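Long-range contacts in Lmo1340 protein (Listeria monocytogenes, PDB 4NLM), which is of unknown function but is probably a surface lipoprotein built around a YqgU-like beta-propeller domain: residues F47-K56 / Y329-L340; T283-K291 / I317-S328. All blocks are in the same frame, centred on the assembly; numbering follows the deposited sequence.

Interactions 1 and 2 lie on the two sides of one propeller sheet, their centres about 15 Å apart. Strand 326-328 and its neighbour 334-337 belong to that sheet, which the short strand 40-41 completes from the other end of the chain. Interaction 1 joins it to strand 47-55 of the sheet after it in the ring. Interaction 2 joins it to strand 284-289 of the sheet before, to which residues 317-321 also belong until the chain crosses to 326-328. In sequence interaction 2 falls between the segments of interaction 1, which are at least 273 residues apart, consistent with a part in closing the ring. Tyr337 OH is hydrogen-bonded to Asp322 O, tying the two contacts together.

Interaction 1: residues F47-K56 / Y329-L340; sequences FQRVVGWLSK and YETGDLVLYGYL
Phe47 meets Leu340 at the seam between two adjacent sheets of a beta-propeller, where strand 47-53, an edge strand of one sheet, runs nearly antiparallel to strand 334-337 of the next at an axis distance of 8.2 Å. The two side chains lie alongside one another and point opposite ways, with Phe47 CE2 3.8 Å from Leu340 CD1. The other leucine branch, CD2, rests on the carbonyl oxygen of Gln48. A classic beta bulge sets Gln48 and Arg49 together opposite Gln62. A kink about the CG-CD bond of Arg49 brings NH2 into a weak hydrogen bond with Tyr339 O (3.0 Å, 130° at the hydrogen), which sits at the edge of the guanidinium and in its plane. A water that accepts from NH1 and donates weakly to the same carbonyl makes a second link. Straighter is the backbone bond from Val50 N to Leu340 O, at 2.9 Å and 160°. Val50 CG1 then touches Leu336 CD1, the methyl that also lies over a face of the Trp53 indole.

Trp53 is the largest contributor from its segment. Its CG stands anti to the carbonyl carbon (chi1 -65°), which sends the indole between two residues of the facing segment. Leu336 CD1 makes a CH-pi contact 3.7 Å from the centroid of the five-membered ring, and Tyr329 CB makes another over the opposite face at 3.8 Å. The far end, CH2, reaches Leu334 CB, while NE1 is hydrogen-bonded to Leu327 O, which restrains the ring's rotation. Beyond the corner at Leu54, the peptide joining Ser55 to Lys56 lies over the Tyr329 ring, Lys56 N being 3.4 Å above its plane. Two waters tie the phenol to this turn: one donates to Leu54 O, the other accepts from Lys56 N, and each is 2.9 Å from Tyr329 OH.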
loop_
_atom_site.group_PDB
_atom_site.type_symbol
_atom_site.label_atom_id
_atom_site.label_comp_id
_atom_site.label_asym_id
_atom_site.label_seq_id
_atom_site.Cartn_x
_atom_site.Cartn_y
_atom_site.Cartn_z
ATOM N N PHE A 47 -11.788 15.752 -8.608
ATOM C CA PHE A 47 -11.525 14.462 -7.967
ATOM C C PHE A 47 -10.029 14.245 -8.009
ATOM O O PHE A 47 -9.420 14.363 -9.065
ATOM C CB PHE A 47 -12.237 13.364 -8.750
ATOM C CG PHE A 47 -11.934 11.945 -8.269
ATOM C CD1 PHE A 47 -12.069 11.576 -6.926
ATOM C CD2 PHE A 47 -11.510 10.994 -9.158
ATOM C CE1 PHE A 47 -11.802 10.305 -6.525
ATOM C CE2 PHE A 47 -11.248 9.701 -8.757
ATOM C CZ PHE A 47 -11.390 9.355 -7.436
ATOM N N GLN A 48 -9.444 13.958 -6.849
ATOM C CA GLN A 48 -8.023 13.612 -6.779
ATOM C C GLN A 48 -7.914 12.084 -6.738
ATOM O O GLN A 48 -7.353 11.450 -7.610
ATOM C CB GLN A 48 -7.316 14.314 -5.617
ATOM C CG GLN A 48 -7.481 15.817 -5.671
ATOM C CD GLN A 48 -6.884 16.387 -6.943
ATOM O OE1 GLN A 48 -5.715 16.152 -7.248
ATOM N NE2 GLN A 48 -7.689 17.101 -7.702
ATOM N N ARG A 49 -8.432 11.461 -5.682
ATOM C CA ARG A 49 -8.460 10.018 -5.596
ATOM C C ARG A 49 -9.286 9.562 -4.410
ATOM O O ARG A 49 -9.616 10.345 -3.525
ATOM C CB ARG A 49 -7.054 9.445 -5.421
ATOM C CG ARG A 49 -6.403 9.839 -4.090
ATOM C CD ARG A 49 -5.055 9.183 -3.851
ATOM N NE ARG A 49 -4.070 9.626 -4.819
ATOM C CZ ARG A 49 -3.676 8.949 -5.898
ATOM N NH1 ARG A 49 -2.771 9.485 -6.688
ATOM N NH2 ARG A 49 -4.145 7.732 -6.181
ATOM N N VAL A 50 -9.649 8.270 -4.423
ATOM C CA VAL A 50 -10.041 7.563 -3.205
ATOM C C VAL A 50 -8.743 7.006 -2.627
ATOM O O VAL A 50 -8.003 6.304 -3.286
ATOM C CB VAL A 50 -11.047 6.456 -3.496
ATOM C CG1 VAL A 50 -11.223 5.527 -2.310
ATOM C CG2 VAL A 50 -12.379 7.092 -3.881
ATOM N N VAL A 51 -8.470 7.335 -1.351
ATOM C CA VAL A 51 -7.204 6.932 -0.757
ATOM C C VAL A 51 -7.251 5.455 -0.307
ATOM O O VAL A 51 -6.279 4.730 -0.423
ATOM C CB VAL A 51 -6.898 7.835 0.447
ATOM C CG1 VAL A 51 -5.652 7.360 1.212
ATOM C CG2 VAL A 51 -6.738 9.271 -0.012
ATOM N N GLY A 52 -8.396 5.033 0.196
ATOM C CA GLY A 52 -8.574 3.676 0.718
ATOM C C GLY A 52 -9.847 3.544 1.498
ATOM O O GLY A 52 -10.663 4.434 1.523
ATOM N N TRP A 53 -9.998 2.390 2.167
ATOM C CA TRP A 53 -11.156 2.114 2.978
ATOM C C TRP A 53 -11.040 2.766 4.356
ATOM O O TRP A 53 -9.968 2.804 4.954
ATOM C CB TRP A 53 -11.291 0.608 3.231
ATOM C CG TRP A 53 -11.556 -0.174 1.974
ATOM C CD1 TRP A 53 -10.666 -0.938 1.296
ATOM C CD2 TRP A 53 -12.798 -0.323 1.328
ATOM N NE1 TRP A 53 -11.274 -1.550 0.236
ATOM C CE2 TRP A 53 -12.581 -1.155 0.207
ATOM C CE3 TRP A 53 -14.072 0.181 1.552
ATOM C CZ2 TRP A 53 -13.608 -1.515 -0.660
ATOM C CZ3 TRP A 53 -15.064 -0.132 0.678
ATOM C CH2 TRP A 53 -14.832 -0.987 -0.417
ATOM N N LEU A 54 -12.178 3.236 4.850
ATOM C CA LEU A 54 -12.300 3.655 6.259
ATOM C C LEU A 54 -13.123 2.700 7.101
ATOM O O LEU A 54 -12.970 2.679 8.330
ATOM C CB LEU A 54 -12.885 5.060 6.355
ATOM C CG LEU A 54 -12.023 6.174 5.766
ATOM C CD1 LEU A 54 -12.752 7.490 5.867
ATOM C CD2 LEU A 54 -10.678 6.240 6.438
ATOM N N SER A 55 -13.984 1.914 6.449
ATOM C CA SER A 55 -14.841 0.940 7.119
ATOM C C SER A 55 -15.348 0.011 6.034
ATOM O O SER A 55 -15.069 0.222 4.871
ATOM C CB SER A 55 -16.021 1.630 7.787
ATOM O OG SER A 55 -17.021 2.047 6.882
ATOM N N LYS A 56 -16.172 -0.968 6.399
ATOM C CA LYS A 56 -16.678 -1.893 5.393
ATOM C C LYS A 56 -17.553 -1.193 4.360
ATOM O O LYS A 56 -17.749 -1.718 3.268
ATOM C CB LYS A 56 -17.431 -3.075 5.995
ATOM C CG LYS A 56 -18.684 -2.702 6.709
ATOM C CD LYS A 56 -19.365 -3.935 7.271
ATOM C CE LYS A 56 -20.588 -3.556 8.065
ATOM N NZ LYS A 56 -21.313 -4.762 8.553
ATOM N N TYR A 329 -10.548 -4.574 2.141
ATOM C CA TYR A 329 -10.844 -4.165 3.508
ATOM C C TYR A 329 -10.615 -5.358 4.455
ATOM O O TYR A 329 -10.388 -6.470 4.008
ATOM C CB TYR A 329 -12.266 -3.583 3.603
ATOM C CG TYR A 329 -12.611 -3.106 5.001
ATOM C CD1 TYR A 329 -11.928 -2.021 5.558
ATOM C CD2 TYR A 329 -13.567 -3.757 5.774
ATOM C CE1 TYR A 329 -12.199 -1.605 6.843
ATOM C CE2 TYR A 329 -13.830 -3.360 7.061
ATOM C CZ TYR A 329 -13.151 -2.275 7.591
ATOM O OH TYR A 329 -13.421 -1.877 8.886
ATOM N N GLU A 330 -10.584 -5.112 5.765
ATOM C CA GLU A 330 -10.360 -6.135 6.752
ATOM C C GLU A 330 -11.336 -7.273 6.630
ATOM O O GLU A 330 -10.960 -8.420 6.875
ATOM C CB GLU A 330 -10.475 -5.492 8.151
ATOM C CG GLU A 330 -10.211 -6.367 9.328
ATOM C CD GLU A 330 -8.762 -6.594 9.595
ATOM O OE1 GLU A 330 -7.949 -6.028 8.875
ATOM O OE2 GLU A 330 -8.446 -7.316 10.564
ATOM N N THR A 331 -12.587 -6.960 6.303
ATOM C CA THR A 331 -13.657 -7.940 6.202
ATOM C C THR A 331 -14.443 -7.779 4.910
ATOM O O THR A 331 -14.308 -6.753 4.229
ATOM C CB THR A 331 -14.655 -7.803 7.369
ATOM O OG1 THR A 331 -15.360 -6.551 7.268
ATOM C CG2 THR A 331 -13.933 -7.917 8.717
ATOM N N GLY A 332 -15.216 -8.787 4.542
ATOM C CA GLY A 332 -16.033 -8.740 3.323
ATOM C C GLY A 332 -15.221 -8.924 2.067
ATOM O O GLY A 332 -13.989 -9.022 2.075
ATOM N N ASP A 333 -15.936 -8.833 0.951
ATOM C CA ASP A 333 -15.377 -9.165 -0.365
ATOM C C ASP A 333 -15.194 -8.024 -1.315
ATOM O O ASP A 333 -14.907 -8.255 -2.491
ATOM C CB ASP A 333 -16.234 -10.260 -0.993
ATOM C CG ASP A 333 -16.284 -11.485 -0.114
ATOM O OD1 ASP A 333 -15.205 -11.951 0.348
ATOM O OD2 ASP A 333 -17.400 -11.936 0.140
ATOM N N LEU A 334 -15.326 -6.806 -0.838
ATOM C CA LEU A 334 -15.182 -5.660 -1.720
ATOM C C LEU A 334 -13.727 -5.209 -1.804
ATOM O O LEU A 334 -13.025 -5.111 -0.803
ATOM C CB LEU A 334 -16.069 -4.523 -1.266
ATOM C CG LEU A 334 -17.543 -4.815 -1.152
ATOM C CD1 LEU A 334 -18.285 -3.565 -0.744
ATOM C CD2 LEU A 334 -18.108 -5.371 -2.453
ATOM N N VAL A 335 -13.331 -4.828 -3.025
ATOM C CA VAL A 335 -11.939 -4.467 -3.292
ATOM C C VAL A 335 -11.932 -3.217 -4.162
ATOM O O VAL A 335 -12.583 -3.167 -5.217
ATOM C CB VAL A 335 -11.243 -5.626 -4.020
ATOM C CG1 VAL A 335 -9.851 -5.250 -4.499
ATOM C CG2 VAL A 335 -11.210 -6.870 -3.150
ATOM N N LEU A 336 -11.239 -2.184 -3.705
ATOM C CA LEU A 336 -11.048 -0.978 -4.532
ATOM C C LEU A 336 -10.110 -1.335 -5.652
ATOM O O LEU A 336 -9.145 -2.057 -5.478
ATOM C CB LEU A 336 -10.490 0.158 -3.694
ATOM C CG LEU A 336 -11.462 0.741 -2.653
ATOM C CD1 LEU A 336 -10.705 1.569 -1.627
ATOM C CD2 LEU A 336 -12.539 1.568 -3.341
ATOM N N TYR A 337 -10.369 -0.735 -6.818
ATOM C CA TYR A 337 -9.613 -1.020 -8.022
ATOM C C TYR A 337 -9.339 0.254 -8.809
ATOM O O TYR A 337 -10.238 1.069 -8.978
ATOM C CB TYR A 337 -10.412 -1.987 -8.923
ATOM C CG TYR A 337 -9.827 -2.248 -10.300
ATOM C CD1 TYR A 337 -8.649 -2.917 -10.449
ATOM C CD2 TYR A 337 -10.466 -1.795 -11.456
ATOM C CE1 TYR A 337 -8.101 -3.169 -11.679
ATOM C CE2 TYR A 337 -9.939 -2.024 -12.718
ATOM C CZ TYR A 337 -8.752 -2.704 -12.836
ATOM O OH TYR A 337 -8.235 -2.894 -14.114
ATOM N N GLY A 338 -8.111 0.360 -9.303
ATOM C CA GLY A 338 -7.723 1.454 -10.220
ATOM C C GLY A 338 -6.656 2.324 -9.638
ATOM O O GLY A 338 -6.476 2.382 -8.404
ATOM N N TYR A 339 -6.001 3.101 -10.492
ATOM C CA TYR A 339 -4.998 4.015 -10.010
ATOM C C TYR A 339 -5.568 5.048 -9.054
ATOM O O TYR A 339 -4.821 5.546 -8.179
ATOM C CB TYR A 339 -4.288 4.721 -11.192
ATOM C CG TYR A 339 -3.358 3.764 -11.918
ATOM C CD1 TYR A 339 -2.141 3.405 -11.350
ATOM C CD2 TYR A 339 -3.714 3.177 -13.101
ATOM C CE1 TYR A 339 -1.311 2.493 -11.943
ATOM C CE2 TYR A 339 -2.871 2.268 -13.741
ATOM C CZ TYR A 339 -1.667 1.942 -13.159
ATOM O OH TYR A 339 -0.809 1.046 -13.738
ATOM N N LEU A 340 -6.860 5.380 -9.176
ATOM C CA LEU A 340 -7.502 6.348 -8.296
ATOM C C LEU A 340 -8.511 5.680 -7.332
ATOM O O LEU A 340 -9.241 6.388 -6.643
ATOM C CB LEU A 340 -8.183 7.445 -9.099
ATOM C CG LEU A 340 -7.274 8.172 -10.056
ATOM C CD1 LEU A 340 -8.070 9.272 -10.731
ATOM C CD2 LEU A 340 -6.037 8.755 -9.383
HETATM O O HOH W 1 -2.183 7.452 -8.846
HETATM O O HOH W 2 -13.050 0.611 10.300
HETATM O O HOH W 3 -16.323 -1.815 9.167
#

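Interaction 2: residues T283-K291 / I317-S328; sequences TFLTFVPYK and ILELMDNQPILS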
loop_
_atom_site.group_PDB
_atom_site.type_symbol
_atom_site.label_atom_id
_atom_site.label_comp_id
_atom_site.label_asym_id
_atom_site.label_seq_id
_atom_site.Cartn_x
_atom_site.Cartn_y
_atom_site.Cartn_z
ATOM N N THR A 283 -6.532 -14.997 2.229
ATOM C CA THR A 283 -6.888 -14.202 1.057
ATOM C C THR A 283 -5.687 -13.413 0.598
ATOM O O THR A 283 -5.180 -12.543 1.303
ATOM C CB THR A 283 -8.070 -13.224 1.334
ATOM O OG1 THR A 283 -9.231 -13.939 1.807
ATOM C CG2 THR A 283 -8.455 -12.452 0.103
ATOM N N PHE A 284 -5.243 -13.748 -0.603
ATOM C CA PHE A 284 -4.196 -13.008 -1.294
ATOM C C PHE A 284 -4.699 -12.785 -2.721
ATOM O O PHE A 284 -4.894 -13.720 -3.482
ATOM C CB PHE A 284 -2.883 -13.746 -1.305
ATOM C CG PHE A 284 -1.807 -13.032 -2.063
ATOM C CD1 PHE A 284 -1.173 -11.923 -1.539
ATOM C CD2 PHE A 284 -1.426 -13.456 -3.313
ATOM C CE1 PHE A 284 -0.187 -11.248 -2.239
ATOM C CE2 PHE A 284 -0.427 -12.785 -4.017
ATOM C CZ PHE A 284 0.178 -11.685 -3.485
ATOM N N LEU A 285 -4.959 -11.532 -3.037
ATOM C CA LEU A 285 -5.469 -11.146 -4.378
ATOM C C LEU A 285 -4.365 -10.579 -5.216
ATOM O O LEU A 285 -3.637 -9.695 -4.776
ATOM C CB LEU A 285 -6.514 -10.054 -4.217
ATOM C CG LEU A 285 -7.762 -10.396 -3.427
ATOM C CD1 LEU A 285 -8.567 -9.160 -3.064
ATOM C CD2 LEU A 285 -8.606 -11.350 -4.216
ATOM N N THR A 286 -4.229 -11.092 -6.438
ATOM C CA THR A 286 -3.201 -10.586 -7.346
ATOM C C THR A 286 -3.648 -10.716 -8.783
ATOM O O THR A 286 -4.404 -11.627 -9.138
ATOM C CB THR A 286 -1.869 -11.355 -7.179
ATOM O OG1 THR A 286 -0.841 -10.782 -7.982
ATOM C CG2 THR A 286 -2.015 -12.840 -7.417
ATOM N N PHE A 287 -3.140 -9.823 -9.617
ATOM C CA PHE A 287 -3.213 -10.026 -11.054
ATOM C C PHE A 287 -2.145 -11.031 -11.456
ATOM O O PHE A 287 -1.058 -11.129 -10.848
ATOM C CB PHE A 287 -3.089 -8.688 -11.827
ATOM C CG PHE A 287 -4.278 -7.856 -11.624
ATOM C CD1 PHE A 287 -5.427 -8.109 -12.373
ATOM C CD2 PHE A 287 -4.305 -6.833 -10.700
ATOM C CE1 PHE A 287 -6.566 -7.393 -12.146
ATOM C CE2 PHE A 287 -5.436 -6.122 -10.485
ATOM C CZ PHE A 287 -6.575 -6.383 -11.231
ATOM N N VAL A 288 -2.461 -11.789 -12.504
ATOM C CA VAL A 288 -1.602 -12.827 -13.031
ATOM C C VAL A 288 -1.658 -12.744 -14.566
ATOM O O VAL A 288 -2.734 -12.700 -15.111
ATOM C CB VAL A 288 -2.086 -14.224 -12.569
ATOM C CG1 VAL A 288 -1.262 -15.331 -13.137
ATOM C CG2 VAL A 288 -2.038 -14.339 -11.066
ATOM N N PRO A 289 -0.503 -12.812 -15.231
ATOM C CA PRO A 289 -0.511 -12.799 -16.685
ATOM C C PRO A 289 -0.918 -14.149 -17.239
ATOM O O PRO A 289 -0.737 -15.155 -16.591
ATOM C CB PRO A 289 0.964 -12.524 -17.051
ATOM C CG PRO A 289 1.640 -12.193 -15.770
ATOM C CD PRO A 289 0.865 -12.827 -14.690
ATOM N N TYR A 290 -1.392 -14.154 -18.475
ATOM C CA TYR A 290 -1.744 -15.387 -19.147
ATOM C C TYR A 290 -0.552 -16.154 -19.701
ATOM O O TYR A 290 -0.636 -17.358 -19.919
ATOM C CB TYR A 290 -2.739 -15.129 -20.266
ATOM C CG TYR A 290 -4.085 -14.750 -19.746
ATOM C CD1 TYR A 290 -4.874 -15.690 -19.105
ATOM C CD2 TYR A 290 -4.573 -13.477 -19.884
ATOM C CE1 TYR A 290 -6.100 -15.356 -18.616
ATOM C CE2 TYR A 290 -5.806 -13.122 -19.372
ATOM C CZ TYR A 290 -6.574 -14.096 -18.723
ATOM O OH TYR A 290 -7.822 -13.772 -18.266
ATOM N N LYS A 291 0.546 -15.454 -19.946
ATOM C CA LYS A 291 1.722 -16.117 -20.480
ATOM C C LYS A 291 2.975 -15.309 -20.131
ATOM O O LYS A 291 2.897 -14.126 -19.841
ATOM C CB LYS A 291 1.616 -16.304 -21.990
ATOM C CG LYS A 291 1.709 -15.016 -22.766
ATOM C CD LYS A 291 1.567 -15.190 -24.282
ATOM C CE LYS A 291 1.412 -13.815 -24.898
ATOM N NZ LYS A 291 1.327 -13.856 -26.384
ATOM N N ILE A 317 -11.291 -14.556 -10.124
ATOM C CA ILE A 317 -12.413 -13.655 -9.928
ATOM C C ILE A 317 -12.914 -13.134 -11.266
ATOM O O ILE A 317 -14.100 -13.195 -11.560
ATOM C CB ILE A 317 -11.992 -12.490 -9.041
ATOM C CG1 ILE A 317 -11.611 -13.021 -7.666
ATOM C CG2 ILE A 317 -13.086 -11.438 -8.947
ATOM C CD1 ILE A 317 -10.690 -12.087 -6.935
ATOM N N LEU A 318 -11.994 -12.597 -12.065
ATOM C CA LEU A 318 -12.339 -12.064 -13.385
ATOM C C LEU A 318 -11.212 -12.305 -14.361
ATOM O O LEU A 318 -10.034 -12.159 -14.030
ATOM C CB LEU A 318 -12.662 -10.568 -13.320
ATOM C CG LEU A 318 -13.996 -10.133 -12.728
ATOM C CD1 LEU A 318 -13.954 -8.646 -12.394
ATOM C CD2 LEU A 318 -15.138 -10.473 -13.691
ATOM N N GLU A 319 -11.596 -12.660 -15.585
ATOM C CA GLU A 319 -10.643 -12.818 -16.674
ATOM C C GLU A 319 -10.533 -11.535 -17.512
ATOM O O GLU A 319 -11.396 -10.678 -17.417
ATOM C CB GLU A 319 -11.127 -13.927 -17.619
ATOM C CG GLU A 319 -11.343 -15.282 -16.961
ATOM C CD GLU A 319 -10.125 -16.157 -16.759
ATOM O OE1 GLU A 319 -8.986 -15.793 -17.062
ATOM O OE2 GLU A 319 -10.319 -17.285 -16.241
ATOM N N LEU A 320 -9.445 -11.454 -18.268
ATOM C CA LEU A 320 -9.266 -10.455 -19.320
ATOM C C LEU A 320 -9.407 -9.053 -18.816
ATOM O O LEU A 320 -10.229 -8.265 -19.308
ATOM C CB LEU A 320 -10.240 -10.722 -20.486
ATOM C CG LEU A 320 -10.134 -12.120 -21.117
ATOM C CD1 LEU A 320 -11.201 -12.299 -22.193
ATOM C CD2 LEU A 320 -8.775 -12.436 -21.729
HETATM N N MSE A 321 -8.578 -8.748 -17.807
HETATM C CA MSE A 321 -8.558 -7.478 -17.064
HETATM C C MSE A 321 -7.270 -6.748 -17.224
HETATM O O MSE A 321 -6.265 -7.351 -17.588
HETATM C CB MSE A 321 -8.414 -7.748 -15.553
HETATM C CG MSE A 321 -9.510 -8.633 -15.079
HETATM SE SE MSE A 321 -10.222 -7.657 -13.582
HETATM C CE MSE A 321 -11.936 -7.273 -14.471
ATOM N N ASP A 322 -7.282 -5.465 -16.885
ATOM C CA ASP A 322 -6.054 -4.697 -16.797
ATOM C C ASP A 322 -5.499 -4.656 -15.377
ATOM O O ASP A 322 -6.236 -4.622 -14.364
ATOM C CB ASP A 322 -6.189 -3.295 -17.307
ATOM C CG ASP A 322 -4.813 -2.643 -17.536
ATOM O OD1 ASP A 322 -3.789 -3.391 -17.796
ATOM O OD2 ASP A 322 -4.750 -1.394 -17.487
ATOM N N ASN A 323 -4.191 -4.774 -15.314
ATOM C CA ASN A 323 -3.445 -4.747 -14.068
ATOM C C ASN A 323 -3.410 -3.320 -13.527
ATOM O O ASN A 323 -2.775 -2.476 -14.132
ATOM C CB ASN A 323 -2.035 -5.239 -14.373
ATOM C CG ASN A 323 -1.085 -5.098 -13.213
ATOM O OD1 ASN A 323 -1.334 -5.628 -12.127
ATOM N ND2 ASN A 323 0.028 -4.412 -13.436
ATOM N N GLN A 324 -4.097 -3.054 -12.420
ATOM C CA GLN A 324 -4.083 -1.738 -11.792
ATOM C C GLN A 324 -4.144 -1.986 -10.286
ATOM O O GLN A 324 -4.454 -3.096 -9.860
ATOM C CB GLN A 324 -5.255 -0.876 -12.251
ATOM C CG GLN A 324 -5.309 -0.719 -13.769
ATOM C CD GLN A 324 -6.398 0.200 -14.247
ATOM O OE1 GLN A 324 -7.139 0.765 -13.463
ATOM N NE2 GLN A 324 -6.467 0.380 -15.552
ATOM N N PRO A 325 -3.865 -0.978 -9.464
ATOM C CA PRO A 325 -3.873 -1.218 -8.017
ATOM C C PRO A 325 -5.200 -1.746 -7.502
ATOM O O PRO A 325 -6.275 -1.398 -7.990
ATOM C CB PRO A 325 -3.540 0.171 -7.463
ATOM C CG PRO A 325 -2.683 0.805 -8.508
ATOM C CD PRO A 325 -3.349 0.366 -9.777
ATOM N N ILE A 326 -5.079 -2.535 -6.430
ATOM C CA ILE A 326 -6.211 -3.156 -5.722
ATOM C C ILE A 326 -5.986 -3.092 -4.217
ATOM O O ILE A 326 -4.877 -3.218 -3.773
ATOM C CB ILE A 326 -6.483 -4.588 -6.172
ATOM C CG1 ILE A 326 -5.186 -5.412 -6.253
ATOM C CG2 ILE A 326 -7.256 -4.592 -7.486
ATOM C CD1 ILE A 326 -5.421 -6.911 -6.492
ATOM N N LEU A 327 -7.078 -2.904 -3.489
ATOM C CA LEU A 327 -6.983 -2.825 -2.011
ATOM C C LEU A 327 -8.281 -3.344 -1.419
ATOM O O LEU A 327 -9.369 -2.790 -1.614
ATOM C CB LEU A 327 -6.767 -1.375 -1.590
ATOM C CG LEU A 327 -6.688 -1.192 -0.070
ATOM C CD1 LEU A 327 -5.495 -1.886 0.546
ATOM C CD2 LEU A 327 -6.661 0.299 0.236
ATOM N N SER A 328 -8.151 -4.358 -0.569
ATOM C CA SER A 328 -9.283 -4.891 0.151
ATOM C C SER A 328 -9.422 -4.251 1.519
ATOM O O SER A 328 -8.580 -3.500 1.973
ATOM C CB SER A 328 -9.171 -6.411 0.295
ATOM O OG SER A 328 -8.152 -6.777 1.201
#
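Tyr290 OH is gripped twice by one turn of the facing segment: it donates to Glu319 OE1 at 2.6 Å and accepts from Leu320 N at 2.8 Å, the latter bond bent only to 155° at the hydrogen. Glu319 OE1 uses its anti lone pair, and the carboxylate and phenol planes are 19° apart, nearly coplanar. Both partners stand at the ring's edge, so the hydroxyl is fixed in direction as well as place. Leu320 CD2 adds an apolar touch on Tyr290 CE2, where Leu320 and Met321 form a G1 beta bulge against Tyr302.

One face of the Phe287 ring is covered by Asn323, whose CA lies 4.1 Å from the ring centroid in a CH-pi contact. Phe287 CE2 comes within 3.2 Å of Gln324 O, approached obliquely. Asn323 OD1, beside Phe287 CD2, takes its hydrogen bond from Tyr274 N. Ile326 serves two neighbours at once: a chi1 of 46° tucks CG1 between the two backbone branches and carries CD1 to Leu285 O at 3.7 Å, while CG2 touches Phe287 CE2 at 3.8 Å.

The Tyr290 bonds bridge two strands of one sheet, 284-289 and 313-321, across strand 302-308 between them, whose Lys303 touches both Tyr290 and Glu319. The packing of Leu285 and Phe287 on residues 323-328 instead joins adjacent propeller sheets: strand 284-289 runs nearly antiparallel to strand 326-328, 8.4 Å apart by their axes, and Leu285 and Phe287 also touch Val335 and Tyr337 of strand 334-337.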